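Local atomic coordinates of hypothetical protein DR_0824 (Deinococcus radiodurans, PDB entry 2IMR), a protein that catalyses the zinc-dependent deamination of aminodeoxyfutalosine to futalosine in menaquinone biosynthesis and, to a lesser extent, that of several adenosine derivatives. Residues A[97-102]-A[352-357]; A[320-325]-A[345-350]. All coordinates share one frame; numbering follows the deposited sequence.

Interaction 1 of 2, residues A[97-102]-A[352-357]. With ZN (zinc ion), chain B.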
loop_
_atom_site.group_PDB
_atom_site.type_symbol
_atom_site.label_atom_id
_atom_site.label_comp_id
_atom_site.label_asym_id
_atom_site.label_seq_id
_atom_site.Cartn_x
_atom_site.Cartn_y
_atom_site.Cartn_z
ATOM N N ASN A 97 -1.873 -0.118 6.949
ATOM C CA ASN A 97 -2.493 -0.519 5.695
ATOM C C ASN A 97 -1.958 0.526 4.740
ATOM O O ASN A 97 -2.543 1.606 4.593
ATOM C CB ASN A 97 -4.015 -0.423 5.765
ATOM C CG ASN A 97 -4.683 -1.065 4.565
ATOM O OD1 ASN A 97 -4.090 -1.145 3.489
ATOM N ND2 ASN A 97 -5.920 -1.508 4.738
ATOM N N ALA A 98 -0.838 0.194 4.104
ATOM C CA ALA A 98 -0.130 1.100 3.205
ATOM C C ALA A 98 -0.793 1.432 1.878
ATOM O O ALA A 98 -0.314 2.302 1.150
ATOM C CB ALA A 98 1.286 0.568 2.961
ATOM N N HIS A 99 -1.872 0.735 1.544
ATOM C CA HIS A 99 -2.572 1.041 0.307
ATOM C C HIS A 99 -4.001 0.539 0.288
ATOM O O HIS A 99 -4.254 -0.663 0.379
ATOM C CB HIS A 99 -1.851 0.459 -0.914
ATOM C CG HIS A 99 -2.480 0.853 -2.218
ATOM N ND1 HIS A 99 -2.211 2.053 -2.842
ATOM C CD2 HIS A 99 -3.422 0.239 -2.975
ATOM C CE1 HIS A 99 -2.958 2.161 -3.927
ATOM N NE2 HIS A 99 -3.703 1.074 -4.029
ATOM N N THR A 100 -4.931 1.478 0.169
ATOM C CA THR A 100 -6.341 1.151 0.060
ATOM C C THR A 100 -7.057 2.332 -0.583
ATOM O O THR A 100 -6.456 3.386 -0.824
ATOM C CB THR A 100 -6.982 0.847 1.445
ATOM O OG1 THR A 100 -8.332 0.401 1.252
ATOM C CG2 THR A 100 -6.985 2.086 2.327
ATOM N N HIS A 101 -8.331 2.134 -0.897
ATOM C CA HIS A 101 -9.163 3.188 -1.463
ATOM C C HIS A 101 -10.428 3.168 -0.610
ATOM O O HIS A 101 -11.167 2.182 -0.646
ATOM C CB HIS A 101 -9.563 2.885 -2.913
ATOM C CG HIS A 101 -8.427 2.887 -3.889
ATOM N ND1 HIS A 101 -8.353 3.781 -4.937
ATOM C CD2 HIS A 101 -7.365 2.057 -4.030
ATOM C CE1 HIS A 101 -7.300 3.501 -5.683
ATOM N NE2 HIS A 101 -6.682 2.458 -5.155
ATOM N N LEU A 102 -10.669 4.223 0.166
ATOM C CA LEU A 102 -11.873 4.280 0.995
ATOM C C LEU A 102 -13.041 4.809 0.166
ATOM O O LEU A 102 -14.208 4.652 0.540
ATOM C CB LEU A 102 -11.648 5.157 2.234
ATOM C CG LEU A 102 -10.556 4.641 3.179
ATOM C CD1 LEU A 102 -10.577 5.449 4.464
ATOM C CD2 LEU A 102 -10.792 3.163 3.499
ATOM N N GLY A 352 -0.566 -3.737 1.919
ATOM C CA GLY A 352 -1.826 -3.024 1.805
ATOM C C GLY A 352 -2.901 -4.060 1.518
ATOM O O GLY A 352 -2.581 -5.197 1.182
ATOM N N THR A 353 -4.169 -3.684 1.652
ATOM C CA THR A 353 -5.268 -4.603 1.385
ATOM C C THR A 353 -5.960 -4.193 0.092
ATOM O O THR A 353 -6.738 -4.959 -0.475
ATOM C CB THR A 353 -6.343 -4.542 2.495
ATOM O OG1 THR A 353 -6.881 -3.212 2.549
ATOM C CG2 THR A 353 -5.751 -4.897 3.854
ATOM N N ASP A 354 -5.659 -2.979 -0.366
ATOM C CA ASP A 354 -6.298 -2.411 -1.549
ATOM C C ASP A 354 -7.732 -2.154 -1.060
ATOM O O ASP A 354 -8.024 -2.380 0.112
ATOM C CB ASP A 354 -6.294 -3.408 -2.711
ATOM C CG ASP A 354 -6.265 -2.727 -4.059
ATOM O OD1 ASP A 354 -6.488 -1.503 -4.115
ATOM O OD2 ASP A 354 -6.028 -3.419 -5.068
ATOM N N SER A 355 -8.622 -1.670 -1.919
ATOM C CA SER A 355 -10.003 -1.425 -1.483
ATOM C C SER A 355 -10.657 -2.772 -1.168
ATOM O O SER A 355 -10.171 -3.817 -1.604
ATOM C CB SER A 355 -10.800 -0.722 -2.583
ATOM O OG SER A 355 -11.356 -1.664 -3.481
ATOM N N VAL A 356 -11.761 -2.757 -0.423
ATOM C CA VAL A 356 -12.432 -4.008 -0.075
ATOM C C VAL A 356 -13.098 -4.683 -1.272
ATOM O O VAL A 356 -13.509 -5.843 -1.189
ATOM C CB VAL A 356 -13.500 -3.795 1.020
ATOM C CG1 VAL A 356 -12.833 -3.358 2.313
ATOM C CG2 VAL A 356 -14.518 -2.764 0.560
ATOM N N ALA A 357 -13.215 -3.964 -2.383
ATOM C CA ALA A 357 -13.825 -4.548 -3.570
ATOM C C ALA A 357 -13.027 -5.776 -4.008
ATOM O O ALA A 357 -13.603 -6.780 -4.429
ATOM C CB ALA A 357 -13.878 -3.530 -4.700
HETATM ZN ZN ZN B . -5.129 1.167 -5.611
HETATM O O HOH W 1 -12.273 -0.090 0.667
HETATM O O HOH W 2 -5.208 -0.563 -6.073
#
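Asn97 and Thr353 grip each other behind the zinc site, where the first strand of the amidohydrolase TIM barrel, carrying the His-X-His motif, meets the loop that follows the eighth. Asn97 CB leaves the backbone with CG anti to N (chi1 -170°), and this carries the amide across to the other segment. CG lies 3.7 Å from Thr353 OG1. OD1 accepts from Thr353 N at 3.1 Å, the donor tilted 34° from the carbonyl plane, and takes a weaker bond from His99 N. One N-H of ND2 points, nearly in the amide plane, at Thr353 OG1, 2.9 Å away. Asparagine suits the place because one flat group both accepts and donates; its other N-H reaches Leu362 O weakly. Threonine suits the partner position because OG1, besides accepting from ND2, donates to Asp354 O, which Thr100 OG1 also approaches in a weak bond. Glycine suits position 352 because His99 N fills the direction a side chain would take; Gly352 CA also lies 3.4 Å from Asn97 OD1. Next to it, His99 O accepts from Asp354 N at 2.8 Å, holding the backbone that carries the aspartate.

The rings of His99 and His101 lie alongside the Asp354 carboxylate and point the same way. His99 NE2 and His101 NE2 each bind zinc at 2.1 Å; His240 and a water complete the site. Imidazole ND1 of His99 is fixed by Gln238. Asp354 is a recognised zinc ligand of this enzyme, yet here OD1 stays 3.3 Å from the ion; the zinc-bound water apparently donates to OD1, though so short a contact is doubtful. OD2 is held by Ser328. Ser355 turns the chain into the next helix, its OG capping Ala357 N at 3.2 Å, while a second water donates to His101 O and accepts from Val356 N.

Interaction 2 of 2, residues A[320-325]-A[345-350]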
loop_
_atom_site.group_PDB
_atom_site.type_symbol
_atom_site.label_atom_id
_atom_site.label_comp_id
_atom_site.label_asym_id
_atom_site.label_seq_id
_atom_site.Cartn_x
_atom_site.Cartn_y
_atom_site.Cartn_z
ATOM N N CYS A 320 13.025 3.331 -4.560
ATOM C CA CYS A 320 11.569 3.355 -4.426
ATOM C C CYS A 320 11.084 2.228 -3.517
ATOM O O CYS A 320 11.635 1.127 -3.529
ATOM C CB CYS A 320 10.891 3.179 -5.792
ATOM S SG CYS A 320 11.088 4.522 -6.985
ATOM N N ALA A 321 10.056 2.508 -2.725
ATOM C CA ALA A 321 9.478 1.489 -1.862
ATOM C C ALA A 321 8.313 0.923 -2.671
ATOM O O ALA A 321 7.831 1.576 -3.594
ATOM C CB ALA A 321 8.968 2.115 -0.570
ATOM N N VAL A 322 7.872 -0.285 -2.345
ATOM C CA VAL A 322 6.752 -0.884 -3.061
ATOM C C VAL A 322 5.712 -1.412 -2.084
ATOM O O VAL A 322 6.047 -1.849 -0.982
ATOM C CB VAL A 322 7.214 -2.057 -3.967
ATOM C CG1 VAL A 322 8.188 -1.549 -5.018
ATOM C CG2 VAL A 322 7.854 -3.153 -3.130
ATOM N N VAL A 323 4.444 -1.356 -2.480
ATOM C CA VAL A 323 3.379 -1.873 -1.630
ATOM C C VAL A 323 2.715 -3.039 -2.346
ATOM O O VAL A 323 2.321 -2.919 -3.504
ATOM C CB VAL A 323 2.301 -0.806 -1.329
ATOM C CG1 VAL A 323 1.230 -1.402 -0.408
ATOM C CG2 VAL A 323 2.933 0.411 -0.679
ATOM N N THR A 324 2.608 -4.178 -1.669
ATOM C CA THR A 324 1.968 -5.337 -2.272
ATOM C C THR A 324 0.633 -5.565 -1.553
ATOM O O THR A 324 0.534 -5.342 -0.349
ATOM C CB THR A 324 2.882 -6.593 -2.176
ATOM O OG1 THR A 324 2.230 -7.726 -2.766
ATOM C CG2 THR A 324 3.223 -6.909 -0.731
ATOM N N CYS A 325 -0.389 -5.970 -2.312
ATOM C CA CYS A 325 -1.733 -6.242 -1.789
ATOM C C CYS A 325 -2.051 -7.686 -2.195
ATOM O O CYS A 325 -2.687 -7.938 -3.220
ATOM C CB CYS A 325 -2.754 -5.274 -2.415
ATOM S SG CYS A 325 -2.373 -3.497 -2.200
ATOM N N ALA A 345 16.740 -7.984 -3.641
ATOM C CA ALA A 345 17.258 -6.769 -4.270
ATOM C C ALA A 345 17.364 -5.621 -3.272
ATOM O O ALA A 345 17.885 -4.550 -3.594
ATOM C CB ALA A 345 16.368 -6.362 -5.445
ATOM N N GLY A 346 16.857 -5.845 -2.063
ATOM C CA GLY A 346 16.926 -4.831 -1.026
ATOM C C GLY A 346 15.888 -3.729 -1.117
ATOM O O GLY A 346 16.077 -2.643 -0.572
ATOM N N VAL A 347 14.787 -4.012 -1.800
ATOM C CA VAL A 347 13.712 -3.042 -1.955
ATOM C C VAL A 347 12.784 -3.098 -0.745
ATOM O O VAL A 347 12.392 -4.177 -0.311
ATOM C CB VAL A 347 12.902 -3.334 -3.237
ATOM C CG1 VAL A 347 11.770 -2.322 -3.384
ATOM C CG2 VAL A 347 13.825 -3.289 -4.447
ATOM N N GLU A 348 12.456 -1.933 -0.193
ATOM C CA GLU A 348 11.568 -1.840 0.963
ATOM C C GLU A 348 10.153 -2.220 0.531
ATOM O O GLU A 348 9.601 -1.636 -0.403
ATOM C CB GLU A 348 11.574 -0.411 1.515
ATOM C CG GLU A 348 10.644 -0.179 2.704
ATOM C CD GLU A 348 11.071 -0.932 3.948
ATOM O OE1 GLU A 348 11.046 -2.182 3.931
ATOM O OE2 GLU A 348 11.432 -0.273 4.947
ATOM N N VAL A 349 9.573 -3.198 1.216
ATOM C CA VAL A 349 8.231 -3.669 0.894
ATOM C C VAL A 349 7.247 -3.387 2.026
ATOM O O VAL A 349 7.561 -3.583 3.200
ATOM C CB VAL A 349 8.240 -5.191 0.613
ATOM C CG1 VAL A 349 6.837 -5.673 0.252
ATOM C CG2 VAL A 349 9.208 -5.500 -0.521
ATOM N N ALA A 350 6.064 -2.908 1.658
ATOM C CA ALA A 350 5.009 -2.610 2.619
ATOM C C ALA A 350 3.769 -3.394 2.198
ATOM O O ALA A 350 3.671 -3.853 1.058
ATOM C CB ALA A 350 4.708 -1.114 2.622
HETATM O O HOH W 3 13.439 0.459 -1.576
#
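Val322 uses both its backbone polar groups on the neighbouring segment: its N donates to Glu348 O at 2.9 Å, nearly straight along the C=O, and its O accepts from Ala350 N at 2.8 Å. One step on, Thr324 N donates to Ala350 O. The intervening Val323 turns its bonds the other way, to Leu301 and His303 of strand 300-303. Before the ladder begins, Cys320 O and Glu348 N are too far apart to pair directly, and a water joins them, donating to the first and accepting from the second. This is the parallel pairing of the seventh and eighth barrel strands, linked by a beta-alpha-beta crossover through helices 326-331 and 339-344.

Branched valines suit the extended chain. Val322 CG2 meets Val349 CG2 at 3.8 Å on the face covered by Phe342 and Trp339 of helix 339-344, and the side chain of Val347 crosses that of Val322 at about a right angle, CG1 touching CG2. On the other face the small Ala350 CB fits against Val323 CG2. Glu348, bent at chi2 (67°), sends its carboxylate away from 320-325; OE2 forms a salt bridge with Arg393 and OE1 accepts weakly from Val349 N.

In the fold
After the N-terminal mixed sheet (strands between 38 and 86), the chain lays down 97-102 as the first barrel strand, then runs through seven more before 352-357 closes interaction 1, some 250 residues later. Interaction 2 is nested inside that long loop: 320-325 leads through two short helices and returns after only about twenty residues as 345-350. The eighth strand then runs directly into 352-357, so the short closure delivers the chain to the long one, which brings the first strand against the exit of the eighth, closing the barrel. The two contacts' centres are 16 Å apart, yet they touch: Gly352 N probably bonds to Thr324 O, and Val323 CG1 packs on His99 CB.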